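Local coordinates for enterobactin synthetase component F-related protein (Vibrio cholerae serotype O1, PDB 4OXI), which probably activates glycine with ATP as an adenylation domain in a lipopolysaccharide-modification pathway that confers resistance to antimicrobial peptides, at residues V234-S237 with N238-Y242; I273-S276 with L277-A281; F515-T518 with H519-W522. All blocks are in the same frame, centred on the assembly; numbering follows the deposited sequence.

Interaction 1. Residues V234-S237 with N238-Y242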
loop_
_atom_site.group_PDB
_atom_site.type_symbol
_atom_site.label_atom_id
_atom_site.label_comp_id
_atom_site.label_asym_id
_atom_site.label_seq_id
_atom_site.Cartn_x
_atom_site.Cartn_y
_atom_site.Cartn_z
ATOM N N VAL A 234 5.648 0.558 10.063
ATOM C CA VAL A 234 4.743 1.638 10.407
ATOM C C VAL A 234 4.162 1.374 11.800
ATOM O O VAL A 234 3.628 0.294 12.067
ATOM C CB VAL A 234 3.604 1.729 9.368
ATOM C CG1 VAL A 234 2.539 2.738 9.801
ATOM C CG2 VAL A 234 4.164 2.092 7.999
ATOM N N SER A 235 4.278 2.348 12.695
ATOM C CA SER A 235 3.882 2.138 14.096
ATOM C C SER A 235 2.392 2.314 14.278
ATOM O O SER A 235 1.711 2.828 13.394
ATOM C CB SER A 235 4.575 3.152 14.995
ATOM O OG SER A 235 4.035 4.429 14.729
ATOM N N TYR A 236 1.875 1.901 15.431
ATOM C CA TYR A 236 0.476 2.183 15.744
ATOM C C TYR A 236 0.187 3.677 15.763
ATOM O O TYR A 236 -0.850 4.103 15.251
ATOM C CB TYR A 236 0.029 1.492 17.043
ATOM C CG TYR A 236 -0.277 0.030 16.813
ATOM C CD1 TYR A 236 -1.541 -0.374 16.397
ATOM C CD2 TYR A 236 0.706 -0.940 16.968
ATOM C CE1 TYR A 236 -1.834 -1.706 16.169
ATOM C CE2 TYR A 236 0.430 -2.277 16.743
ATOM C CZ TYR A 236 -0.851 -2.651 16.341
ATOM O OH TYR A 236 -1.143 -3.977 16.107
ATOM N N SER A 237 1.089 4.485 16.319
ATOM C CA SER A 237 0.807 5.929 16.342
ATOM C C SER A 237 0.861 6.540 14.937
ATOM O O SER A 237 0.068 7.422 14.635
ATOM C CB SER A 237 1.702 6.700 17.321
ATOM O OG SER A 237 3.060 6.605 16.949
ATOM N N ASN A 238 1.766 6.066 14.076
ATOM C CA ASN A 238 1.730 6.470 12.662
ATOM C C ASN A 238 0.348 6.207 12.074
ATOM O O ASN A 238 -0.282 7.093 11.488
ATOM C CB ASN A 238 2.720 5.667 11.812
ATOM C CG ASN A 238 4.167 5.934 12.148
ATOM O OD1 ASN A 238 4.980 5.005 12.156
ATOM N ND2 ASN A 238 4.507 7.190 12.417
ATOM N N LEU A 239 -0.117 4.970 12.230
ATOM C CA LEU A 239 -1.374 4.537 11.615
ATOM C C LEU A 239 -2.576 5.249 12.214
ATOM O O LEU A 239 -3.526 5.596 11.495
ATOM C CB LEU A 239 -1.543 3.021 11.787
ATOM C CG LEU A 239 -2.910 2.400 11.480
ATOM C CD1 LEU A 239 -3.308 2.667 10.030
ATOM C CD2 LEU A 239 -2.903 0.893 11.776
ATOM N N HIS A 240 -2.550 5.438 13.536
ATOM C CA HIS A 240 -3.670 6.077 14.247
ATOM C C HIS A 240 -3.785 7.530 13.838
ATOM O O HIS A 240 -4.884 8.045 13.667
ATOM C CB HIS A 240 -3.494 5.966 15.764
ATOM C CG HIS A 240 -3.838 4.615 16.308
ATOM N ND1 HIS A 240 -3.214 4.071 17.409
ATOM C CD2 HIS A 240 -4.743 3.696 15.898
ATOM C CE1 HIS A 240 -3.721 2.878 17.657
ATOM N NE2 HIS A 240 -4.657 2.629 16.761
ATOM N N CYS A 241 -2.645 8.194 13.671
ATOM C CA CYS A 241 -2.678 9.562 13.173
ATOM C C CYS A 241 -3.359 9.645 11.798
ATOM O O CYS A 241 -4.274 10.448 11.609
ATOM C CB CYS A 241 -1.276 10.177 13.129
ATOM S SG CYS A 241 -1.280 11.879 12.475
ATOM N N TYR A 242 -2.940 8.809 10.846
ATOM C CA TYR A 242 -3.545 8.847 9.510
ATOM C C TYR A 242 -5.034 8.601 9.526
ATOM O O TYR A 242 -5.798 9.387 8.981
ATOM C CB TYR A 242 -2.923 7.834 8.548
ATOM C CG TYR A 242 -3.667 7.821 7.228
ATOM C CD1 TYR A 242 -3.462 8.826 6.293
ATOM C CD2 TYR A 242 -4.590 6.826 6.924
ATOM C CE1 TYR A 242 -4.137 8.835 5.080
ATOM C CE2 TYR A 242 -5.281 6.823 5.699
ATOM C CZ TYR A 242 -5.046 7.831 4.786
ATOM O OH TYR A 242 -5.717 7.850 3.577
#

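Interaction 2. Residues I273-S276 with L277-A281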
loop_
_atom_site.group_PDB
_atom_site.type_symbol
_atom_site.label_atom_id
_atom_site.label_comp_id
_atom_site.label_asym_id
_atom_site.label_seq_id
_atom_site.Cartn_x
_atom_site.Cartn_y
_atom_site.Cartn_z
ATOM N N ILE A 273 -9.113 -0.866 4.772
ATOM C CA ILE A 273 -9.473 -1.741 5.888
ATOM C C ILE A 273 -9.829 -0.980 7.163
ATOM O O ILE A 273 -10.841 -1.270 7.802
ATOM C CB ILE A 273 -8.331 -2.744 6.200
ATOM C CG1 ILE A 273 -8.130 -3.711 5.034
ATOM C CG2 ILE A 273 -8.622 -3.523 7.458
ATOM C CD1 ILE A 273 -7.012 -4.732 5.273
ATOM N N PHE A 274 -9.007 -0.010 7.551
ATOM C CA PHE A 274 -9.235 0.645 8.835
ATOM C C PHE A 274 -10.206 1.812 8.762
ATOM O O PHE A 274 -10.861 2.130 9.758
ATOM C CB PHE A 274 -7.905 0.992 9.518
ATOM C CG PHE A 274 -7.152 -0.228 9.940
ATOM C CD1 PHE A 274 -7.516 -0.902 11.098
ATOM C CD2 PHE A 274 -6.129 -0.742 9.154
ATOM C CE1 PHE A 274 -6.860 -2.050 11.477
ATOM C CE2 PHE A 274 -5.464 -1.890 9.530
ATOM C CZ PHE A 274 -5.827 -2.547 10.691
ATOM N N TYR A 275 -10.308 2.420 7.579
ATOM C CA TYR A 275 -11.336 3.415 7.293
ATOM C C TYR A 275 -12.703 2.756 7.439
ATOM O O TYR A 275 -13.616 3.306 8.048
ATOM C CB TYR A 275 -11.192 3.857 5.851
ATOM C CG TYR A 275 -11.859 5.152 5.448
ATOM C CD1 TYR A 275 -12.252 6.110 6.386
ATOM C CD2 TYR A 275 -12.063 5.429 4.108
ATOM C CE1 TYR A 275 -12.836 7.318 5.975
ATOM C CE2 TYR A 275 -12.630 6.606 3.696
ATOM C CZ TYR A 275 -13.020 7.548 4.623
ATOM O OH TYR A 275 -13.593 8.703 4.144
ATOM N N SER A 276 -12.854 1.570 6.862
ATOM C CA SER A 276 -14.127 0.877 6.974
ATOM C C SER A 276 -14.394 0.492 8.430
ATOM O O SER A 276 -15.504 0.635 8.935
ATOM C CB SER A 276 -14.146 -0.368 6.085
ATOM O OG SER A 276 -15.359 -1.091 6.274
ATOM N N LEU A 277 -13.365 0.006 9.103
ATOM C CA LEU A 277 -13.517 -0.528 10.449
ATOM C C LEU A 277 -13.938 0.557 11.445
ATOM O O LEU A 277 -14.840 0.353 12.248
ATOM C CB LEU A 277 -12.193 -1.158 10.884
ATOM C CG LEU A 277 -12.035 -1.944 12.187
ATOM C CD1 LEU A 277 -13.163 -2.932 12.454
ATOM C CD2 LEU A 277 -10.710 -2.683 12.102
ATOM N N ILE A 278 -13.284 1.711 11.391
ATOM C CA ILE A 278 -13.574 2.771 12.344
ATOM C C ILE A 278 -14.977 3.325 12.124
ATOM O O ILE A 278 -15.569 3.915 13.029
ATOM C CB ILE A 278 -12.525 3.899 12.276
ATOM C CG1 ILE A 278 -12.656 4.834 13.485
ATOM C CG2 ILE A 278 -12.659 4.674 10.989
ATOM C CD1 ILE A 278 -11.541 5.856 13.570
ATOM N N SER A 279 -15.515 3.101 10.926
ATOM C CA SER A 279 -16.815 3.632 10.554
ATOM C C SER A 279 -17.942 2.642 10.771
ATOM O O SER A 279 -19.104 3.012 10.652
ATOM C CB SER A 279 -16.818 4.022 9.078
ATOM O OG SER A 279 -15.731 4.869 8.773
ATOM N N GLY A 280 -17.608 1.382 11.053
ATOM C CA GLY A 280 -18.620 0.335 11.139
ATOM C C GLY A 280 -19.223 -0.003 9.780
ATOM O O GLY A 280 -20.284 -0.625 9.693
ATOM N N ALA A 281 -18.528 0.388 8.713
ATOM C CA ALA A 281 -19.006 0.176 7.349
ATOM C C ALA A 281 -18.723 -1.239 6.866
ATOM O O ALA A 281 -18.145 -2.042 7.612
ATOM C CB ALA A 281 -18.377 1.190 6.410
HETATM O O HOH W 1 -15.240 -3.313 7.827
#

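Interaction 3. Residues F515-T518 with H519-W522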
loop_
_atom_site.group_PDB
_atom_site.type_symbol
_atom_site.label_atom_id
_atom_site.label_comp_id
_atom_site.label_asym_id
_atom_site.label_seq_id
_atom_site.Cartn_x
_atom_site.Cartn_y
_atom_site.Cartn_z
ATOM N N PHE A 515 16.674 -2.222 -23.172
ATOM C CA PHE A 515 17.666 -2.074 -24.236
ATOM C C PHE A 515 19.003 -2.587 -23.738
ATOM O O PHE A 515 19.472 -2.182 -22.672
ATOM C CB PHE A 515 17.832 -0.611 -24.647
ATOM C CG PHE A 515 16.623 -0.029 -25.311
ATOM C CD1 PHE A 515 16.516 -0.018 -26.695
ATOM C CD2 PHE A 515 15.585 0.506 -24.554
ATOM C CE1 PHE A 515 15.403 0.515 -27.320
ATOM C CE2 PHE A 515 14.457 1.046 -25.173
ATOM C CZ PHE A 515 14.372 1.050 -26.561
ATOM N N VAL A 516 19.609 -3.494 -24.493
ATOM C CA VAL A 516 20.945 -3.977 -24.162
ATOM C C VAL A 516 21.872 -3.696 -25.338
ATOM O O VAL A 516 21.414 -3.449 -26.453
ATOM C CB VAL A 516 20.937 -5.472 -23.848
ATOM C CG1 VAL A 516 20.000 -5.756 -22.673
ATOM C CG2 VAL A 516 20.513 -6.271 -25.086
ATOM N N ASP A 517 23.171 -3.704 -25.092
ATOM C CA ASP A 517 24.108 -3.437 -26.171
ATOM C C ASP A 517 24.132 -4.595 -27.179
ATOM O O ASP A 517 23.517 -5.649 -26.954
ATOM C CB ASP A 517 25.501 -3.158 -25.604
ATOM C CG ASP A 517 26.055 -4.328 -24.824
ATOM O OD1 ASP A 517 26.164 -5.433 -25.400
ATOM O OD2 ASP A 517 26.384 -4.144 -23.631
ATOM N N THR A 518 24.847 -4.394 -28.282
ATOM C CA THR A 518 24.888 -5.358 -29.380
ATOM C C THR A 518 26.026 -6.374 -29.240
ATOM O O THR A 518 26.221 -7.212 -30.126
ATOM C CB THR A 518 25.037 -4.634 -30.730
ATOM O OG1 THR A 518 26.092 -3.666 -30.627
ATOM C CG2 THR A 518 23.744 -3.918 -31.110
ATOM N N HIS A 519 26.764 -6.316 -28.133
ATOM C CA HIS A 519 27.921 -7.198 -27.940
ATOM C C HIS A 519 27.622 -8.417 -27.090
ATOM O O HIS A 519 28.467 -9.296 -26.938
ATOM C CB HIS A 519 29.072 -6.434 -27.292
ATOM C CG HIS A 519 29.418 -5.177 -28.011
ATOM N ND1 HIS A 519 29.235 -3.928 -27.454
ATOM C CD2 HIS A 519 29.895 -4.971 -29.262
ATOM C CE1 HIS A 519 29.608 -3.006 -28.326
ATOM N NE2 HIS A 519 30.009 -3.611 -29.430
ATOM N N THR A 520 26.430 -8.464 -26.511
ATOM C CA THR A 520 26.098 -9.555 -25.620
ATOM C C THR A 520 25.347 -10.616 -26.413
ATOM O O THR A 520 24.563 -10.289 -27.309
ATOM C CB THR A 520 25.290 -9.057 -24.391
ATOM O OG1 THR A 520 25.195 -10.102 -23.411
ATOM C CG2 THR A 520 23.898 -8.608 -24.802
ATOM N N GLN A 521 25.613 -11.886 -26.118
ATOM C CA GLN A 521 24.976 -12.966 -26.860
ATOM C C GLN A 521 23.462 -12.921 -26.704
ATOM O O GLN A 521 22.950 -12.958 -25.593
ATOM C CB GLN A 521 25.498 -14.328 -26.409
ATOM C CG GLN A 521 24.987 -15.456 -27.296
ATOM C CD GLN A 521 25.244 -16.827 -26.709
ATOM O OE1 GLN A 521 26.031 -16.976 -25.766
ATOM N NE2 GLN A 521 24.577 -17.842 -27.261
ATOM N N TRP A 522 22.748 -12.840 -27.818
ATOM C CA TRP A 522 21.300 -12.656 -27.777
ATOM C C TRP A 522 20.580 -13.930 -27.315
ATOM O O TRP A 522 20.410 -14.867 -28.089
ATOM C CB TRP A 522 20.820 -12.220 -29.156
ATOM C CG TRP A 522 19.374 -11.860 -29.261
ATOM C CD1 TRP A 522 18.379 -12.599 -29.849
ATOM C CD2 TRP A 522 18.760 -10.648 -28.812
ATOM N NE1 TRP A 522 17.182 -11.923 -29.780
ATOM C CE2 TRP A 522 17.388 -10.725 -29.143
ATOM C CE3 TRP A 522 19.233 -9.510 -28.146
ATOM C CZ2 TRP A 522 16.488 -9.701 -28.835
ATOM C CZ3 TRP A 522 18.336 -8.495 -27.840
ATOM C CH2 TRP A 522 16.981 -8.597 -28.185
HETATM O O HOH W 2 23.001 -8.205 -28.111
#

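Interaction 1. Residues V234-S237 with N238-Y242
Ser235 and Asn238 hold each other through a reciprocal pair of bonds where a strand turns into a helix. Ser235 OG accepts from Asn238 N at 2.9 Å, with the N-H pointing almost straight at it (168°). In return, Ser235 N donates to Asn238 OD1 at 2.8 Å. That donor reaches the amide oxygen from one flank of the C=O and is tilted 23° from its plane. The serine torsion explains the first bond: OG sits between the backbone N and the carbonyl carbon (chi1 69°), which turns it onto the first helical turn. Asn238 CG lies beside its own backbone N, and this folds the amide back over the serine. Its ND2 is used elsewhere, donating to Lys422 O, which fixes the rotation of the amide. Val234 CG1 closes this tight part, lying 3.6 Å from Asn238 CB. The backbone then settles into helical bonding, with Leu239 N to Ser235 O at 3.0 Å and His240 N to Tyr236 O at 2.8 Å.

Between Tyr236 and His240 the side chains pack more loosely. Tyr236 CB and His240 CE1 are 4.0 Å apart and the two side chains meet at a slant, their polar ends tied outside the contact: Tyr236 OH to Met122 O, His240 NE2 to Tyr118 OH and His240 ND1 to Glu213 OE1. Ser237, partly exposed, takes part through its backbone, its O accepting from Cys241 N at 3.0 Å. The Ser235-Asn238 pair is a capping box at the start of helix 236-249, entered from the two-stranded hairpin that in adenylating enzymes carries the glycine-rich phosphate-binding loop.

Interaction 2. Residues I273-S276 with L277-A281
Ile273 O accepts from Leu277 N at 3.1 Å, a regular turn near the C-terminal end of helix 268-279. Phe274 follows with the same backbone pattern, its O bonded to Ile278 N. Its ring and Leu277 lie side by side and point the same way, CD1 3.8 Å from Leu277 CD2. This apolar pair faces helix 108-119, where Phe274 packs on Ile114 and Leu277 on Trp115. At Tyr275 a side chain enters the backbone bonding: Ser279 OG donates to Tyr275 O at 2.7 Å, arriving nearly in line with the carbonyl (C=O...OG 165°). Ser279 OG lies beside its own backbone N (chi1 -52°), which swings the hydroxyl back along the helix, while Ser279 N makes merely weak bonds to Tyr275 O and Ser276 O. Ser276 ends the walk. Its O takes Ala281 N at 3.0 Å, and its OG is 2.7 Å from a water that donates to Ala281 O, an atom also bound by Tyr78 OH. With Gly280 N bonded to Leu277 O at 3.2 Å and Gly280 at positive phi (70°), the geometry is a Schellman motif, ending the helix of a beta-alpha-beta unit just before strand 282-285.

Interaction 3. Residues F515-T518 with H519-W522
Asp517 and His519 are joined by a hydrogen bond, His519 N donating to Asp517 OD1 at 2.9 Å. The bond is bent (N-H...O 144°) and meets the oxygen on its anti side, 23° out of the carboxylate plane. A side-chain oxygen bonded to the backbone N two residues ahead defines an Asx turn. Asp517 CG stands between its backbone N and carbonyl carbon (chi1 61°), which curls the carboxylate over the chain that follows. Thr520 N is also close, 3.2 Å from Asp517 OD1. The other oxygen, OD2, is held by Ser495 N and more weakly by His494 N, so the two carboxylate oxygens bind separate pieces of backbone. Thr520 OG1 bonds to Thr491 O.

Water supplies a second polar link. One molecule donates to Asp517 O at 2.9 Å and to Thr520 O at 2.7 Å, bridging two carbonyls that could not bond to each other.

Apolar contacts are sparser. Val516 CG2 lies 4.1 Å from Thr520 CG2, the side chains crossing at about a right angle. The same methyl meets the indole of Trp522 at its edge, near the ring plane, 4.2 Å from CZ3. Trp527 of helix 524-531 extends this patch, touching Val516 and Thr520 and packing edge-to-face with Trp522.

A hydroxyl also lies over a ring: Thr518 OG1 stands 4.1 Å above one face of His519, over its centre. Thr518, His519 and Trp522 touch a crystal neighbour, so their exact poses may owe something to the lattice.

The chemistry implies a bend shaped from its inner side: a buried carboxylate and a bridging water are the polar links that hold the backbone, while the side chains of Thr518 and His519 are exposed and make few contacts within the turn.

Overall arrangement
Following the chain from its N terminus, interaction 1 comes first and joins strand 230-235 to the start of helix 236-249. Interaction 2 closes the far end of helix 268-279 before strand 282-285. Their centres lie 15 Å apart, with nearest atoms about 4 Å apart; Phe274, Tyr275 and Ile278 pack on helix 236-249, and Tyr242 bonds to His271, so the two helices are directly joined. Interaction 3 shapes the bend between strand 512-516 and helix 524-531, across the chain's centre, with its own centre 48 Å from that of interaction 1, probably in the small C-terminal subdomain. Each closes a short local turn; the three run in series, and none nests or crosses with another.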